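Local coordinates for sperm-specific class P protein 34 (Caenorhabditis elegans, PDB 1M1S), which is of unknown function but belongs to the major sperm protein family and has its immunoglobulin-like beta-sandwich fold, at residues Ile11-Pro16 against Ile82-Ala87; Gly18-Thr23 against Ser27-Thr32; Ile31-Glu34 against Arg38-Phe41; Phe41-Ser46 against Ser66-Asn71; Ala87-Glu92 against Met97-Ala102. One frame throughout, in Å; residues are numbered along the deposited sequence.

Contact 1: Ile11-Pro16 against Ile82-Ala87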
# COMPACT_ATOMS: atom_id res chain seq x y z
N ILE A 11 6.29 -4.23 8.06
CA ILE A 11 6.19 -4.00 6.62
C ILE A 11 6.90 -2.70 6.26
O ILE A 11 6.87 -1.73 7.02
CB ILE A 11 4.75 -3.99 6.07
CG1 ILE A 11 4.15 -2.59 6.07
CG2 ILE A 11 3.88 -4.97 6.82
CD1 ILE A 11 2.90 -2.50 5.23
N ASN A 12 7.62 -2.73 5.15
CA ASN A 12 8.34 -1.59 4.62
C ASN A 12 7.97 -1.42 3.14
O ASN A 12 7.69 -2.40 2.44
CB ASN A 12 9.85 -1.79 4.76
CG ASN A 12 10.33 -1.67 6.20
OD1 ASN A 12 10.02 -0.69 6.90
ND2 ASN A 12 11.11 -2.65 6.64
N VAL A 13 7.89 -0.17 2.70
CA VAL A 13 7.54 0.12 1.32
C VAL A 13 8.73 0.77 0.63
O VAL A 13 9.31 1.74 1.13
CB VAL A 13 6.28 1.03 1.22
CG1 VAL A 13 5.67 0.93 -0.17
CG2 VAL A 13 5.26 0.62 2.23
N ASP A 14 9.06 0.24 -0.54
CA ASP A 14 10.16 0.72 -1.31
C ASP A 14 9.72 1.26 -2.65
O ASP A 14 9.21 0.53 -3.49
CB ASP A 14 11.14 -0.45 -1.45
CG ASP A 14 11.62 -0.90 -0.08
OD1 ASP A 14 11.52 -0.10 0.88
OD2 ASP A 14 12.08 -2.06 0.05
N PRO A 15 9.86 2.58 -2.88
CA PRO A 15 10.39 3.63 -2.01
C PRO A 15 9.30 4.01 -1.02
O PRO A 15 8.18 3.53 -1.12
CB PRO A 15 10.66 4.75 -3.02
CG PRO A 15 11.00 4.02 -4.26
CD PRO A 15 9.89 3.01 -4.27
N PRO A 16 9.64 4.85 -0.02
CA PRO A 16 8.63 5.26 0.96
C PRO A 16 7.88 6.50 0.52
O PRO A 16 7.17 7.12 1.31
CB PRO A 16 9.47 5.53 2.21
CG PRO A 16 10.75 6.02 1.64
CD PRO A 16 10.99 5.04 0.52
N ILE A 82 -1.06 7.67 0.71
CA ILE A 82 -1.62 6.32 0.66
C ILE A 82 -1.30 5.73 2.02
O ILE A 82 -0.16 5.85 2.49
CB ILE A 82 -0.91 5.46 -0.41
CG1 ILE A 82 -1.58 5.63 -1.76
CG2 ILE A 82 -0.86 3.99 0.00
CD1 ILE A 82 -0.78 5.03 -2.84
N VAL A 83 -2.29 5.15 2.68
CA VAL A 83 -2.04 4.55 3.98
C VAL A 83 -2.21 3.05 3.85
O VAL A 83 -3.31 2.59 3.54
CB VAL A 83 -2.99 5.09 5.08
CG1 VAL A 83 -2.60 4.52 6.43
CG2 VAL A 83 -2.89 6.58 5.17
N ILE A 84 -1.14 2.31 4.08
CA ILE A 84 -1.22 0.86 3.99
C ILE A 84 -1.40 0.32 5.39
O ILE A 84 -0.59 0.61 6.27
CB ILE A 84 0.04 0.23 3.36
CG1 ILE A 84 0.29 0.84 2.00
CG2 ILE A 84 -0.14 -1.28 3.16
CD1 ILE A 84 1.67 0.65 1.57
N GLN A 85 -2.52 -0.36 5.61
CA GLN A 85 -2.79 -0.98 6.91
C GLN A 85 -2.48 -2.46 6.73
O GLN A 85 -2.61 -2.97 5.61
CB GLN A 85 -4.27 -0.85 7.29
CG GLN A 85 -4.78 0.59 7.46
CD GLN A 85 -6.11 0.66 8.18
OE1 GLN A 85 -6.94 -0.24 8.06
NE2 GLN A 85 -6.31 1.72 8.98
N TYR A 86 -2.01 -3.12 7.78
CA TYR A 86 -1.71 -4.56 7.69
C TYR A 86 -2.26 -5.34 8.86
O TYR A 86 -2.73 -4.77 9.84
CB TYR A 86 -0.22 -4.87 7.52
CG TYR A 86 0.68 -4.27 8.57
CD1 TYR A 86 0.97 -4.96 9.77
CD2 TYR A 86 1.22 -3.01 8.37
CE1 TYR A 86 1.79 -4.36 10.74
CE2 TYR A 86 2.03 -2.42 9.32
CZ TYR A 86 2.31 -3.09 10.50
OH TYR A 86 3.05 -2.42 11.43
N ALA A 87 -2.18 -6.66 8.78
CA ALA A 87 -2.68 -7.49 9.84
C ALA A 87 -2.05 -8.84 9.65
O ALA A 87 -1.76 -9.19 8.52
CB ALA A 87 -4.18 -7.62 9.71
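Ile11 and Val13, on strand 11-14, meet Ile84 and Tyr86, on strand 82-87, inside the immunoglobulin-like beta sandwich of the major sperm protein family. The strand segments run roughly antiparallel, at 148° between their directions, and approach to 9.5 Å between axes, and no hydrogen bond crosses between them: side chains alone fill the gap. Ile11 carries most of the contact. Its chi1 of 91° leaves CG2 anti to the carbonyl carbon, and this methyl sits over one face of the Tyr86 ring, 3.8 Å from the centroid and 20° off the normal, a CH-pi contact displaced toward the rim. The other branch of Ile11 continues along the same ring, its CD1 3.6 Å from Tyr86 CD2, and also reaches Ile84, with CD1 3.9 Å from Ile84 CG2. An alanine at Ile11 is likely to leave that face of Tyr86 without its methyl cover and a gap beside Ile84. Around them, Leu68 and Phe41 also pack on Ile84, while Ile109 packs on Val13. Val13 reaches the other branch of Ile84 tip to tip, its CG2 3.7 Å from Ile84 CD1.

Contact 2: Gly18-Thr23 against Ser27-Thr32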
# COMPACT_ATOMS: atom_id res chain seq x y z
N GLY A 18 6.55 8.46 -3.51
CA GLY A 18 6.39 8.37 -4.95
C GLY A 18 6.41 9.82 -5.40
O GLY A 18 5.61 10.65 -4.95
N ASN A 19 7.39 10.16 -6.22
CA ASN A 19 7.51 11.52 -6.73
C ASN A 19 7.21 11.53 -8.24
O ASN A 19 7.95 10.94 -9.03
CB ASN A 19 8.92 12.06 -6.43
CG ASN A 19 9.21 12.11 -4.92
OD1 ASN A 19 9.22 13.19 -4.30
ND2 ASN A 19 9.44 10.93 -4.32
N TYR A 20 6.17 12.28 -8.63
CA TYR A 20 5.70 12.35 -10.02
C TYR A 20 5.62 13.73 -10.67
O TYR A 20 5.78 14.76 -10.04
CB TYR A 20 4.29 11.76 -10.10
CG TYR A 20 4.10 10.57 -9.25
CD1 TYR A 20 3.51 10.69 -8.01
CD2 TYR A 20 4.50 9.32 -9.68
CE1 TYR A 20 3.31 9.57 -7.20
CE2 TYR A 20 4.32 8.20 -8.89
CZ TYR A 20 3.71 8.33 -7.64
OH TYR A 20 3.48 7.21 -6.86
N PRO A 21 5.42 13.74 -11.99
CA PRO A 21 5.31 14.98 -12.75
C PRO A 21 3.84 15.27 -12.78
O PRO A 21 3.04 14.42 -13.18
CB PRO A 21 5.80 14.57 -14.13
CG PRO A 21 6.62 13.40 -13.87
CD PRO A 21 5.85 12.65 -12.87
N ALA A 22 3.48 16.47 -12.34
CA ALA A 22 2.09 16.85 -12.27
C ALA A 22 1.22 16.31 -13.39
O ALA A 22 0.22 15.63 -13.12
CB ALA A 22 1.95 18.33 -12.19
N THR A 23 1.66 16.47 -14.64
CA THR A 23 0.85 16.02 -15.77
C THR A 23 0.68 14.54 -15.94
O THR A 23 -0.13 14.11 -16.75
CB THR A 23 1.35 16.55 -17.10
OG1 THR A 23 2.67 16.06 -17.35
CG2 THR A 23 1.31 18.05 -17.11
N SER A 27 5.10 4.82 -10.75
CA SER A 27 6.12 4.26 -9.86
C SER A 27 5.66 2.92 -9.27
O SER A 27 4.51 2.77 -8.90
CB SER A 27 6.43 5.21 -8.71
OG SER A 27 5.31 5.29 -7.84
N THR A 28 6.58 1.96 -9.15
CA THR A 28 6.26 0.64 -8.59
C THR A 28 6.83 0.60 -7.18
O THR A 28 7.85 1.26 -6.89
CB THR A 28 6.90 -0.55 -9.40
OG1 THR A 28 6.65 -0.41 -10.81
CG2 THR A 28 6.29 -1.87 -8.95
N HIS A 29 6.14 -0.08 -6.27
CA HIS A 29 6.62 -0.19 -4.89
C HIS A 29 6.69 -1.63 -4.42
O HIS A 29 5.91 -2.48 -4.82
CB HIS A 29 5.79 0.67 -3.94
CG HIS A 29 5.73 2.12 -4.33
ND1 HIS A 29 6.39 3.11 -3.64
CD2 HIS A 29 5.11 2.74 -5.37
CE1 HIS A 29 6.19 4.27 -4.24
NE2 HIS A 29 5.41 4.07 -5.28
N ASN A 30 7.65 -1.90 -3.56
CA ASN A 30 7.86 -3.23 -3.02
C ASN A 30 7.38 -3.24 -1.57
O ASN A 30 7.92 -2.52 -0.74
CB ASN A 30 9.36 -3.54 -3.09
CG ASN A 30 9.71 -4.96 -2.66
OD1 ASN A 30 8.84 -5.75 -2.27
ND2 ASN A 30 11.01 -5.30 -2.74
N ILE A 31 6.35 -4.01 -1.25
CA ILE A 31 5.91 -4.10 0.14
C ILE A 31 6.54 -5.38 0.66
O ILE A 31 6.22 -6.46 0.18
CB ILE A 31 4.37 -4.16 0.27
CG1 ILE A 31 3.76 -2.92 -0.36
CG2 ILE A 31 3.95 -4.24 1.74
CD1 ILE A 31 2.25 -2.93 -0.39
N THR A 32 7.51 -5.26 1.56
CA THR A 32 8.18 -6.44 2.10
C THR A 32 7.84 -6.76 3.53
O THR A 32 7.72 -5.87 4.36
CB THR A 32 9.70 -6.39 1.91
OG1 THR A 32 10.19 -5.08 2.23
CG2 THR A 32 10.04 -6.70 0.50
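Tyr20, Ser27 and His29 are joined through one hydroxyl. The phenol of Tyr20 points its OH across the hairpin to Ser27 OG, 2.8 Å away, and the serine lies at the edge of the ring, near its plane, instead of over a face. His29 presents its own edge from further along strand 27-32, with NE2 2.8 Å from Ser27 OG. The serine oxygen is thus gripped by two hydrogen bonds, one shared with each ring; the donor in each pair is not settled. Tyr20 OH and His29 NE2 stay 4.0 Å apart, linked through the serine and not directly. Ser27 can serve both because OG stands between its backbone N and carbonyl carbon (chi1 69°), facing the other strand. On strand 18-20, Gly18 lies beside this group, its CA 4.2 Å from His29 CE1; a beta carbon at this position would fall 2.3 Å from Tyr20 OH. A phenylalanine in place of Tyr20 would probably leave Ser27 OG with His29 as its one partner in this group and the ring freer to shift. His29 is also held at its far side, where ND1 bonds to Pro15 O. The strands belong to the hairpin of 11-20 and 25-33, nearly antiparallel at 177°; Tyr20 and His29 both pack on Ile70 of strand 65-72, and the backbone of Tyr20 pairs with strand 107-115.

Contact 3: Ile31-Glu34 against Arg38-Phe41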
# COMPACT_ATOMS: atom_id res chain seq x y z
N ILE A 31 6.35 -4.01 -1.25
CA ILE A 31 5.91 -4.10 0.14
C ILE A 31 6.54 -5.38 0.66
O ILE A 31 6.22 -6.46 0.18
CB ILE A 31 4.37 -4.16 0.27
CG1 ILE A 31 3.76 -2.92 -0.36
CG2 ILE A 31 3.95 -4.24 1.74
CD1 ILE A 31 2.25 -2.93 -0.39
N THR A 32 7.51 -5.26 1.56
CA THR A 32 8.18 -6.44 2.10
C THR A 32 7.84 -6.76 3.53
O THR A 32 7.72 -5.87 4.36
CB THR A 32 9.70 -6.39 1.91
OG1 THR A 32 10.19 -5.08 2.23
CG2 THR A 32 10.04 -6.70 0.50
N SER A 33 7.66 -8.05 3.81
CA SER A 33 7.29 -8.52 5.13
C SER A 33 8.48 -8.79 6.06
O SER A 33 9.59 -9.06 5.61
CB SER A 33 6.46 -9.79 5.01
OG SER A 33 6.01 -10.24 6.28
N GLU A 34 8.24 -8.71 7.36
CA GLU A 34 9.28 -8.97 8.34
C GLU A 34 8.77 -9.93 9.39
O GLU A 34 9.51 -10.30 10.29
CB GLU A 34 9.75 -7.69 9.01
CG GLU A 34 10.59 -6.78 8.16
CD GLU A 34 11.98 -7.31 7.88
OE1 GLU A 34 12.34 -8.41 8.35
OE2 GLU A 34 12.74 -6.61 7.18
N ARG A 38 1.91 -14.62 7.98
CA ARG A 38 1.44 -14.00 6.75
C ARG A 38 0.69 -12.71 7.09
O ARG A 38 0.15 -12.56 8.19
CB ARG A 38 0.55 -14.98 5.99
CG ARG A 38 0.40 -14.69 4.49
CD ARG A 38 0.27 -16.02 3.70
NE ARG A 38 -0.86 -16.08 2.76
CZ ARG A 38 -2.13 -16.33 3.10
NH1 ARG A 38 -2.47 -16.53 4.37
NH2 ARG A 38 -3.05 -16.39 2.17
N LEU A 39 0.72 -11.78 6.14
CA LEU A 39 0.07 -10.48 6.30
C LEU A 39 -0.96 -10.18 5.20
O LEU A 39 -0.89 -10.69 4.07
CB LEU A 39 1.11 -9.35 6.34
CG LEU A 39 2.24 -9.36 7.37
CD1 LEU A 39 3.23 -8.28 6.99
CD2 LEU A 39 1.70 -9.15 8.77
N ALA A 40 -1.93 -9.35 5.57
CA ALA A 40 -2.98 -8.91 4.68
C ALA A 40 -2.80 -7.41 4.66
O ALA A 40 -2.47 -6.83 5.68
CB ALA A 40 -4.34 -9.27 5.25
N PHE A 41 -2.92 -6.78 3.51
CA PHE A 41 -2.77 -5.34 3.51
C PHE A 41 -3.95 -4.65 2.85
O PHE A 41 -4.55 -5.19 1.91
CB PHE A 41 -1.40 -4.90 2.96
CG PHE A 41 -1.22 -5.11 1.48
CD1 PHE A 41 -1.62 -4.13 0.57
CD2 PHE A 41 -0.58 -6.24 0.99
CE1 PHE A 41 -1.38 -4.27 -0.81
CE2 PHE A 41 -0.33 -6.40 -0.40
CZ PHE A 41 -0.74 -5.41 -1.30
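Ile31 and Phe41 face each other across the interior of the major sperm protein beta sandwich, near the end where the chain turns from strand 25-33 into strand 38-45. No hydrogen bond joins the two segments, and the CA atoms of Ile31 and Phe41 lie 9.4 Å apart, so side chains bridge the distance. The terminal CD1 of Ile31 comes down on one face of the phenyl ring, 4.0 Å from its centroid and 15° off the normal, in a CH-pi contact offset toward the rim, where CE1 is its nearest ring atom. Phe41 presents that face because its CG stands between the backbone N and the carbonyl carbon (chi1 70°), which turns the ring in toward strand 31-33. Closer to the turn the backbones draw together, with Ser33 and Leu39 having CA atoms 7.6 Å apart, and the pairing changes character from apolar on aromatic to hydroxyl beside methyl.

The second shell fixes these groups from several strands. Ile31 packs against Ile11 and Leu68, and its backbone is bonded to that of Ser66, while Phe41 rests on Val60. At the turn, Ser33 OG makes a weak hydrogen bond to Ser35 N, and Ile11 also touches Leu39. The serine side chain lies with OG anti to its backbone N (chi1 -176°), which directs the oxygen across to the leucine, leaving Ser33 OG 3.5 Å from Leu39 CD1.

Contact 4: Phe41-Ser46 against Ser66-Asn71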
# COMPACT_ATOMS: atom_id res chain seq x y z
N PHE A 41 -2.92 -6.78 3.51
CA PHE A 41 -2.77 -5.34 3.51
C PHE A 41 -3.95 -4.65 2.85
O PHE A 41 -4.55 -5.19 1.91
CB PHE A 41 -1.40 -4.90 2.96
CG PHE A 41 -1.22 -5.11 1.48
CD1 PHE A 41 -1.62 -4.13 0.57
CD2 PHE A 41 -0.58 -6.24 0.99
CE1 PHE A 41 -1.38 -4.27 -0.81
CE2 PHE A 41 -0.33 -6.40 -0.40
CZ PHE A 41 -0.74 -5.41 -1.30
N LYS A 42 -4.27 -3.47 3.37
CA LYS A 42 -5.35 -2.62 2.88
C LYS A 42 -4.74 -1.30 2.45
O LYS A 42 -4.00 -0.71 3.22
CB LYS A 42 -6.35 -2.36 3.99
CG LYS A 42 -7.44 -1.39 3.61
CD LYS A 42 -8.44 -1.24 4.70
CE LYS A 42 -9.50 -0.26 4.30
NZ LYS A 42 -10.58 -0.11 5.32
N VAL A 43 -5.10 -0.81 1.27
CA VAL A 43 -4.57 0.46 0.76
C VAL A 43 -5.61 1.60 0.67
O VAL A 43 -6.52 1.57 -0.16
CB VAL A 43 -3.88 0.23 -0.61
CG1 VAL A 43 -3.17 1.47 -1.09
CG2 VAL A 43 -2.91 -0.89 -0.49
N LYS A 44 -5.46 2.60 1.55
CA LYS A 44 -6.35 3.76 1.64
C LYS A 44 -5.70 4.87 0.86
O LYS A 44 -4.57 5.25 1.13
CB LYS A 44 -6.56 4.15 3.10
CG LYS A 44 -7.05 2.99 3.93
CD LYS A 44 -6.91 3.24 5.41
CE LYS A 44 -8.17 3.84 6.00
NZ LYS A 44 -8.26 3.50 7.45
N SER A 45 -6.43 5.38 -0.12
CA SER A 45 -5.91 6.42 -0.98
C SER A 45 -6.62 7.73 -0.74
O SER A 45 -7.84 7.76 -0.67
CB SER A 45 -6.10 5.96 -2.42
OG SER A 45 -5.56 6.87 -3.35
N SER A 46 -5.85 8.82 -0.71
CA SER A 46 -6.38 10.16 -0.47
C SER A 46 -6.98 10.75 -1.73
O SER A 46 -8.00 11.43 -1.70
CB SER A 46 -5.27 11.09 -0.00
OG SER A 46 -4.46 11.47 -1.10
N SER A 66 5.54 -8.19 -2.02
CA SER A 66 4.31 -8.02 -2.83
C SER A 66 4.36 -6.63 -3.46
O SER A 66 4.73 -5.68 -2.75
CB SER A 66 3.04 -8.09 -1.98
OG SER A 66 2.91 -9.36 -1.37
N LYS A 67 4.00 -6.49 -4.75
CA LYS A 67 4.07 -5.15 -5.37
C LYS A 67 2.88 -4.26 -5.35
O LYS A 67 1.74 -4.71 -5.38
CB LYS A 67 4.71 -5.19 -6.74
CG LYS A 67 3.89 -5.79 -7.82
CD LYS A 67 4.09 -5.01 -9.09
CE LYS A 67 3.46 -5.70 -10.27
NZ LYS A 67 3.55 -4.80 -11.45
N LEU A 68 3.17 -2.97 -5.34
CA LEU A 68 2.13 -1.99 -5.34
C LEU A 68 2.29 -1.10 -6.55
O LEU A 68 3.38 -0.61 -6.81
CB LEU A 68 2.21 -1.13 -4.05
CG LEU A 68 1.11 -0.12 -3.74
CD1 LEU A 68 -0.26 -0.80 -3.68
CD2 LEU A 68 1.43 0.59 -2.42
N ASP A 69 1.18 -0.94 -7.30
CA ASP A 69 1.14 -0.12 -8.49
C ASP A 69 0.32 1.17 -8.29
O ASP A 69 -0.90 1.08 -8.18
CB ASP A 69 0.63 -0.91 -9.68
CG ASP A 69 1.54 -2.01 -10.10
OD1 ASP A 69 2.66 -2.00 -9.53
OD2 ASP A 69 1.18 -2.84 -10.95
N ILE A 70 0.99 2.32 -8.19
CA ILE A 70 0.37 3.66 -8.04
C ILE A 70 0.53 4.31 -9.43
O ILE A 70 1.62 4.26 -9.97
CB ILE A 70 1.12 4.49 -6.95
CG1 ILE A 70 1.30 3.64 -5.73
CG2 ILE A 70 0.46 5.78 -6.70
CD1 ILE A 70 2.17 4.23 -4.63
N ASN A 71 -0.52 4.91 -10.00
CA ASN A 71 -0.36 5.51 -11.32
C ASN A 71 -0.86 6.95 -11.33
O ASN A 71 -2.04 7.21 -11.11
CB ASN A 71 -1.06 4.66 -12.38
CG ASN A 71 -0.79 5.14 -13.80
OD1 ASN A 71 0.33 5.54 -14.12
ND2 ASN A 71 -1.84 5.18 -14.63
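On strand 66-71, which meets Phe41 and Val43 through Ser66 and Leu68, a salt bridge joins Lys67 NZ to Asp69 OD2 at 3.1 Å. The ammonium approaches OD2 on its syn side, the side of the other carboxylate oxygen. These two residues stand two apart on the strand, on the face turned from Phe41 and Val43, and the bridge closes along that face, where the opposite charges should offset each other.

The inward face is apolar in its contacts. Leu68 has CG anti to its backbone N (chi1 -173°), and from this position its CD1 reaches Val43 CG2 at 4.1 Å; the two side chains run past each other in opposite directions, so the methyls meet alongside. The same CG2 of Val43 also lies at the edge of the Phe41 ring, in its plane, so that one methyl bridges phenyl and leucine. Ser66 supplies the other touch: its CB sits 4.1 Å from Phe41 CE2, approaching the ring obliquely. The hydroxyl of Ser66 takes no part in that contact, for its OG is hydrogen-bonded to the backbone O of Phe59.

The backbones are about 9 to 10 Å apart, with CA atoms of Val43 and Leu68 separated by 9.4 Å and no hydrogen bond between the segments. Around them, Ile82 of strand 79-89 packs on Val43, whereas strand 51-60 adds Val53 against Leu68 and Val60 against Ser66, placing the contact near the centre of the sandwich.

Contact 5: Ala87-Glu92 against Met97-Ala102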
# COMPACT_ATOMS: atom_id res chain seq x y z
N ALA A 87 -2.18 -6.66 8.78
CA ALA A 87 -2.68 -7.49 9.84
C ALA A 87 -2.05 -8.84 9.65
O ALA A 87 -1.76 -9.19 8.52
CB ALA A 87 -4.18 -7.62 9.71
N GLU A 88 -1.85 -9.59 10.73
CA GLU A 88 -1.28 -10.93 10.63
C GLU A 88 -2.40 -11.89 10.31
O GLU A 88 -3.51 -11.73 10.81
CB GLU A 88 -0.65 -11.32 11.94
CG GLU A 88 0.66 -10.66 12.12
CD GLU A 88 0.98 -10.44 13.58
OE1 GLU A 88 0.50 -11.25 14.41
OE2 GLU A 88 1.68 -9.45 13.89
N VAL A 89 -2.13 -12.87 9.46
CA VAL A 89 -3.16 -13.82 9.09
C VAL A 89 -2.68 -15.28 9.03
O VAL A 89 -1.52 -15.54 8.64
CB VAL A 89 -3.81 -13.44 7.72
CG1 VAL A 89 -4.52 -12.09 7.81
CG2 VAL A 89 -2.78 -13.41 6.61
N PRO A 90 -3.55 -16.24 9.44
CA PRO A 90 -3.14 -17.64 9.38
C PRO A 90 -3.07 -18.00 7.93
O PRO A 90 -3.79 -17.41 7.11
CB PRO A 90 -4.33 -18.37 10.00
CG PRO A 90 -4.97 -17.34 10.85
CD PRO A 90 -4.91 -16.13 9.99
N ALA A 91 -2.23 -18.98 7.60
CA ALA A 91 -2.11 -19.46 6.23
C ALA A 91 -3.54 -19.66 5.67
O ALA A 91 -3.86 -19.22 4.55
CB ALA A 91 -1.33 -20.77 6.23
N GLU A 92 -4.41 -20.16 6.56
CA GLU A 92 -5.83 -20.47 6.34
C GLU A 92 -6.71 -19.40 5.72
O GLU A 92 -7.69 -19.72 5.05
CB GLU A 92 -6.46 -20.92 7.68
CG GLU A 92 -7.97 -20.89 7.74
CD GLU A 92 -8.56 -21.99 8.62
OE1 GLU A 92 -7.81 -22.51 9.48
OE2 GLU A 92 -9.76 -22.34 8.46
N MSE A 97 -9.60 -9.15 2.75
CA MSE A 97 -10.51 -8.21 3.39
C MSE A 97 -11.03 -8.66 4.75
O MSE A 97 -11.51 -7.82 5.50
CB MSE A 97 -11.71 -7.86 2.51
CG MSE A 97 -11.35 -7.33 1.15
SE MSE A 97 -12.93 -6.74 0.13
CE MSE A 97 -12.47 -7.77 -1.53
N ALA A 98 -10.98 -9.96 5.03
CA ALA A 98 -11.49 -10.51 6.30
C ALA A 98 -10.95 -9.84 7.57
O ALA A 98 -11.74 -9.38 8.39
CB ALA A 98 -11.32 -12.01 6.35
N PRO A 99 -9.60 -9.72 7.72
CA PRO A 99 -9.13 -9.07 8.95
C PRO A 99 -9.36 -7.54 8.99
O PRO A 99 -9.11 -6.92 10.01
CB PRO A 99 -7.64 -9.44 8.99
CG PRO A 99 -7.29 -9.48 7.58
CD PRO A 99 -8.45 -10.22 6.94
N PHE A 100 -9.84 -6.95 7.90
CA PHE A 100 -10.10 -5.50 7.86
C PHE A 100 -11.57 -5.18 8.08
O PHE A 100 -11.90 -4.19 8.74
CB PHE A 100 -9.55 -4.87 6.58
CG PHE A 100 -8.06 -5.01 6.43
CD1 PHE A 100 -7.53 -5.84 5.44
CD2 PHE A 100 -7.20 -4.40 7.34
CE1 PHE A 100 -6.16 -6.08 5.35
CE2 PHE A 100 -5.82 -4.62 7.26
CZ PHE A 100 -5.30 -5.47 6.26
N LYS A 101 -12.45 -6.03 7.54
CA LYS A 101 -13.90 -5.92 7.71
C LYS A 101 -14.14 -6.24 9.19
O LYS A 101 -15.24 -6.03 9.73
CB LYS A 101 -14.61 -6.99 6.85
CG LYS A 101 -14.70 -6.72 5.36
CD LYS A 101 -15.38 -7.88 4.63
CE LYS A 101 -15.90 -7.46 3.27
NZ LYS A 101 -16.45 -8.59 2.52
N ALA A 102 -13.10 -6.82 9.80
CA ALA A 102 -13.07 -7.24 11.20
C ALA A 102 -12.50 -6.20 12.15
O ALA A 102 -12.65 -6.33 13.37
CB ALA A 102 -12.25 -8.53 11.33
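Val89 turns its CG1 anti to the carbonyl carbon and beside the backbone N (chi1 -64°), and in this rotation CG1 touches the ring of Pro99. Phe100 makes the same choice (chi1 -61°): although its CB does not point at strand 87-89, the ring is carried round until its far end lies near Ala87. Between them these side chains fasten the short helical turn about 98-101 onto strand 79-89 near Ala87 and Val89.

Pro99 is the middle of the contact. Its CG lies 3.8 Å from Val89 CG1, and its CB 4.0 Å from Ala87 CB, so one pyrrolidine ring rests against two residues on the same side of the strand, with CA atoms of Ala87 and Pro99 6.7 Å apart. Phe100 comes in beside it, CE2 4.2 Å from Ala87 CB, with Ala87 N lying near CZ. One face of this phenyl is overlaid by Pro99 CG, offset toward the rim, so proline and phenylalanine also pack on each other.

The helix is held by its own backbone at Met97, modelled as selenomethionine, whose O accepts from both Phe100 N at 3.1 Å and Lys101 N at 2.9 Å. Ala40 of the neighbouring strand 38-45 also touches Val89 and Phe100, and Phe59 lies against Val89. With no hydrogen bond or charge pair across the two segments, the contact between them is van der Waals packing of apolar groups, and probably rests on their fit: the methyl of Ala87, a valine branch, a proline ring and the end of a phenyl.

Overall arrangement
Contacts 1, 3 and 4 share one interior: contacts 1 and 4 have centres about 8 Å apart, contacts 1 and 3 about 9 Å. Phe41 belongs to both 3 and 4, and a probable backbone hydrogen bond from Ala40 N to Ala87 O, 3.0 Å, ties contact 3 to contact 1. Contact 2 lies at one end, where His29 O probably accepts from Leu68 N of contact 4 at 2.8 Å, and contact 5 at the other; their centres are about 26 Å apart, on opposite sides of the chain's centre. Contact 5 continues strand 79-89 from contact 1 through Ala87, and Phe100 also packs on the backbone of Phe41, its CE1 3.6 Å from Phe41 C.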